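Local coordinates for protein putative xanthine dehydrogenase YAGS fad-binding subunit (PDB 5G5G) that probably oxidises aldehydes in the periplasm, as the molybdenum-carrying subunit that binds a pterin cytosine dinucleotide cofactor, at residues L361-A364 and I365-A369; P376-F379 and R380-N383. All blocks are in the same frame, centred on the assembly; numbering follows the deposited sequence.

Contact 1 (L361-A364 and I365-A369)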
loop_
_atom_site.group_PDB
_atom_site.type_symbol
_atom_site.label_atom_id
_atom_site.label_comp_id
_atom_site.label_asym_id
_atom_site.label_seq_id
_atom_site.Cartn_x
_atom_site.Cartn_y
_atom_site.Cartn_z
ATOM N N LEU C 361 19.414 7.413 12.974
ATOM C CA LEU C 361 19.840 7.868 14.264
ATOM C C LEU C 361 19.543 6.870 15.384
ATOM O O LEU C 361 20.387 6.668 16.292
ATOM C CB LEU C 361 19.214 9.252 14.605
ATOM C CG LEU C 361 19.434 9.793 15.999
ATOM C CD1 LEU C 361 20.942 10.044 16.186
ATOM C CD2 LEU C 361 18.647 11.077 16.155
ATOM N N GLU C 362 18.357 6.260 15.343
ATOM C CA GLU C 362 17.912 5.381 16.439
ATOM C C GLU C 362 18.577 3.998 16.432
ATOM O O GLU C 362 18.664 3.357 17.472
ATOM C CB GLU C 362 16.373 5.302 16.455
ATOM C CG GLU C 362 15.768 6.659 16.759
ATOM C CD GLU C 362 16.153 7.175 18.153
ATOM O OE1 GLU C 362 15.863 6.458 19.142
ATOM O OE2 GLU C 362 16.729 8.319 18.270
ATOM N N ILE C 363 19.158 3.607 15.302
ATOM C CA ILE C 363 20.120 2.457 15.327
ATOM C C ILE C 363 21.442 2.925 15.925
ATOM O O ILE C 363 22.007 2.228 16.758
ATOM C CB ILE C 363 20.373 1.812 13.935
ATOM C CG1 ILE C 363 19.073 1.286 13.338
ATOM C CG2 ILE C 363 21.419 0.727 14.037
ATOM C CD1 ILE C 363 19.175 0.732 11.910
ATOM N N ALA C 364 21.967 4.063 15.473
ATOM C CA ALA C 364 23.236 4.604 15.967
ATOM C C ALA C 364 23.230 4.764 17.473
ATOM O O ALA C 364 24.187 4.395 18.161
ATOM C CB ALA C 364 23.620 5.922 15.262
ATOM N N ILE C 365 22.105 5.245 18.019
ATOM C CA ILE C 365 21.992 5.403 19.459
ATOM C C ILE C 365 22.025 4.022 20.140
ATOM O O ILE C 365 22.662 3.866 21.181
ATOM C CB ILE C 365 20.683 6.178 19.797
ATOM C CG1 ILE C 365 20.779 7.679 19.378
ATOM C CG2 ILE C 365 20.308 6.095 21.286
ATOM C CD1 ILE C 365 21.814 8.506 20.081
ATOM N N ASP C 366 21.337 3.037 19.577
ATOM C CA ASP C 366 21.387 1.663 20.086
ATOM C C ASP C 366 22.832 1.164 20.060
ATOM O O ASP C 366 23.283 0.533 21.024
ATOM C CB ASP C 366 20.478 0.740 19.292
ATOM C CG ASP C 366 20.114 -0.523 20.064
ATOM O OD1 ASP C 366 19.473 -0.417 21.125
ATOM O OD2 ASP C 366 20.447 -1.620 19.585
ATOM N N GLU C 367 23.566 1.442 18.978
ATOM C CA GLU C 367 24.996 1.042 18.896
ATOM C C GLU C 367 25.863 1.717 19.951
ATOM O O GLU C 367 26.708 1.068 20.575
ATOM C CB GLU C 367 25.592 1.279 17.507
ATOM C CG GLU C 367 24.872 0.495 16.383
ATOM C CD GLU C 367 25.616 0.499 15.064
ATOM O OE1 GLU C 367 26.805 0.139 15.124
ATOM O OE2 GLU C 367 25.011 0.853 14.027
ATOM N N LEU C 368 25.642 3.029 20.151
ATOM C CA LEU C 368 26.424 3.751 21.123
ATOM C C LEU C 368 26.119 3.304 22.545
ATOM O O LEU C 368 27.024 3.118 23.329
ATOM C CB LEU C 368 26.254 5.260 20.945
ATOM C CG LEU C 368 27.125 6.145 21.833
ATOM C CD1 LEU C 368 28.634 5.922 21.690
ATOM C CD2 LEU C 368 26.763 7.600 21.556
ATOM N N ALA C 369 24.837 3.071 22.853
ATOM C CA ALA C 369 24.432 2.612 24.181
ATOM C C ALA C 369 25.088 1.241 24.491
ATOM O O ALA C 369 25.619 1.017 25.575
ATOM C CB ALA C 369 22.908 2.529 24.276
#
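I363 and E367 stand one helical turn apart with their side chains alongside each other, and E367 can be followed from its root to its tip. Its CB lies 3.5 Å from A364 O. At CG the chain turns in beside the backbone N, anti to the carbonyl carbon (chi1 -60°), which brings E367 CG to 3.4 Å from I363 O. Beyond CG the chain is extended, and it ends in a carboxylate whose OE2 passes 3.6 Å from the methyl CG2 of I363. That contact is van der Waals only: OE2 takes its hydrogen bond from the hydroxyl of Y180, on strand 174-182, while OE1 forms a salt bridge with R715. The acid is therefore held through both oxygens, with the isoleucine methyl alongside.

On the far side of the helix from I363 and E367 the contact is apolar. L361 and I365 are neighbours there, and L361 CD1 meets I365 CG1 at 4.0 Å; that same CG1 rests 3.3 Å from L361 O.

Underneath, the main chain makes i to i+4 bonds. I365 N, E367 N and L368 N each reach the carbonyl oxygen four residues back, at L361, I363 and A364, all at 2.8 Å. The bond from D366 N to E362 O is weak at 3.4 Å, and E362 O also accepts from N704 ND2 on helix 698-710. Having a second donor on this carbonyl is consistent with the slacker turn here.

What results is regular alpha-helix: the middle of the long helix 354-372 in the molybdopterin cofactor-binding domain, buried between strand 174-182, which receives A364 and L368, and helix 698-710, against which I363 and D366 pack.

Contact 2 (P376-F379 and R380-N383)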
loop_
_atom_site.group_PDB
_atom_site.type_symbol
_atom_site.label_atom_id
_atom_site.label_comp_id
_atom_site.label_asym_id
_atom_site.label_seq_id
_atom_site.Cartn_x
_atom_site.Cartn_y
_atom_site.Cartn_z
ATOM N N PRO C 376 19.548 0.847 26.550
ATOM C CA PRO C 376 19.239 1.882 25.557
ATOM C C PRO C 376 18.098 2.831 25.955
ATOM O O PRO C 376 18.043 3.965 25.470
ATOM C CB PRO C 376 18.873 1.085 24.279
ATOM C CG PRO C 376 18.633 -0.277 24.756
ATOM C CD PRO C 376 19.405 -0.498 26.018
ATOM N N VAL C 377 17.206 2.387 26.831
ATOM C CA VAL C 377 16.168 3.307 27.367
ATOM C C VAL C 377 16.843 4.279 28.301
ATOM O O VAL C 377 16.677 5.470 28.159
ATOM C CB VAL C 377 15.039 2.560 28.093
ATOM C CG1 VAL C 377 14.109 3.539 28.807
ATOM C CG2 VAL C 377 14.281 1.649 27.142
ATOM N N GLU C 378 17.627 3.777 29.260
ATOM C CA GLU C 378 18.343 4.652 30.189
ATOM C C GLU C 378 19.290 5.622 29.485
ATOM O O GLU C 378 19.466 6.752 29.924
ATOM C CB GLU C 378 19.140 3.833 31.209
ATOM C CG GLU C 378 18.244 3.125 32.242
ATOM C CD GLU C 378 17.348 4.080 33.064
ATOM O OE1 GLU C 378 17.679 5.271 33.324
ATOM O OE2 GLU C 378 16.270 3.617 33.461
ATOM N N PHE C 379 19.895 5.157 28.382
ATOM C CA PHE C 379 20.805 5.990 27.630
ATOM C C PHE C 379 20.121 7.216 27.059
ATOM O O PHE C 379 20.674 8.280 27.085
ATOM C CB PHE C 379 21.476 5.183 26.492
ATOM C CG PHE C 379 22.562 5.933 25.782
ATOM C CD1 PHE C 379 23.812 6.075 26.363
ATOM C CD2 PHE C 379 22.342 6.472 24.529
ATOM C CE1 PHE C 379 24.832 6.755 25.719
ATOM C CE2 PHE C 379 23.375 7.119 23.855
ATOM C CZ PHE C 379 24.611 7.269 24.443
ATOM N N ARG C 380 18.932 7.041 26.504
ATOM C CA ARG C 380 18.121 8.160 25.988
ATOM C C ARG C 380 17.661 9.063 27.110
ATOM O O ARG C 380 17.718 10.280 26.975
ATOM C CB ARG C 380 16.950 7.646 25.161
ATOM C CG ARG C 380 17.374 6.963 23.882
ATOM C CD ARG C 380 16.138 6.477 23.115
ATOM N NE ARG C 380 16.507 5.988 21.780
ATOM C CZ ARG C 380 17.061 4.798 21.547
ATOM N NH1 ARG C 380 17.284 3.943 22.536
ATOM N NH2 ARG C 380 17.366 4.437 20.291
ATOM N N ILE C 381 17.294 8.507 28.259
ATOM C CA ILE C 381 16.851 9.327 29.382
ATOM C C ILE C 381 18.015 10.207 29.842
ATOM O O ILE C 381 17.825 11.412 30.084
ATOM C CB ILE C 381 16.261 8.453 30.515
ATOM C CG1 ILE C 381 14.920 7.859 30.039
ATOM C CG2 ILE C 381 16.024 9.278 31.794
ATOM C CD1 ILE C 381 14.399 6.721 30.923
ATOM N N LEU C 382 19.204 9.601 30.024
ATOM C CA LEU C 382 20.389 10.333 30.409
ATOM C C LEU C 382 20.694 11.527 29.509
ATOM O O LEU C 382 21.286 12.488 29.981
ATOM C CB LEU C 382 21.579 9.397 30.372
ATOM C CG LEU C 382 22.885 9.771 30.968
ATOM C CD1 LEU C 382 22.719 9.714 32.494
ATOM C CD2 LEU C 382 23.976 8.796 30.499
ATOM N N ASN C 383 20.396 11.382 28.204
ATOM C CA ASN C 383 20.701 12.378 27.169
ATOM C C ASN C 383 19.488 13.232 26.719
ATOM O O ASN C 383 19.467 13.821 25.636
ATOM C CB ASN C 383 21.352 11.632 25.984
ATOM C CG ASN C 383 22.774 11.265 26.298
ATOM O OD1 ASN C 383 23.579 12.157 26.509
ATOM N ND2 ASN C 383 23.056 9.974 26.483
#
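Main-chain bonds between P376-F379 and R380-N383 build this short helix. I381 N to V377 O (3.1 Å) and L382 N to E378 O (2.9 Å) are sound, the latter almost straight at 171°. At the first turn, R380 N reaches P376 O only weakly.

Two side chains also reach main-chain carbonyls, R380 at the first turn and N383 at the last. R380 leaves beside its own backbone N, runs extended to NE and then turns its guanidinium back, so that NH1 approaches P376 O at 3.0 Å; the bond is bent and weak, and P376 CB lies at the edge of the group. Its stronger partner is E362, at NE. N383 ND2 donates to F379 O at 3.0 Å, and it also bonds G297 O, while OD1 accepts from I299 N.

The same amide nitrogen covers one face of the F379 ring, 3.6 Å above its centre, with ring and amide planes 59° apart.

One apolar pair joins the segments: V377 CG1 meets I381 CD1 at 3.8 Å, the two branches lying alongside each other.

Helix 376-382 is wedged between other elements. Helix 354-372 takes F379 on one flank, helix 401-412 packs against V377 and I381, and V435 of strand 429-441 touches P376, V377 and R380.

How the contacts relate
Contacts 1 and 2 occupy successive helices, 354-372 and 376-382, with centres about 11 Å apart, and they touch directly. I365 CG2 packs 3.5 Å from the guanidinium carbon R380 CZ, and L368 CD2 meets F379 CZ at 3.6 Å, so a methyl on the guanidinium and one hydrocarbon contact flank the E362-R380 salt bridge. Contact 1 is the more buried: its acids tie it to other parts of the fold, D366 through R713 and E362 through R380 and Y327. Contact 2 mixes buried residues with the exposed E378, and its polar side chains also turn back on carbonyls of their own helix.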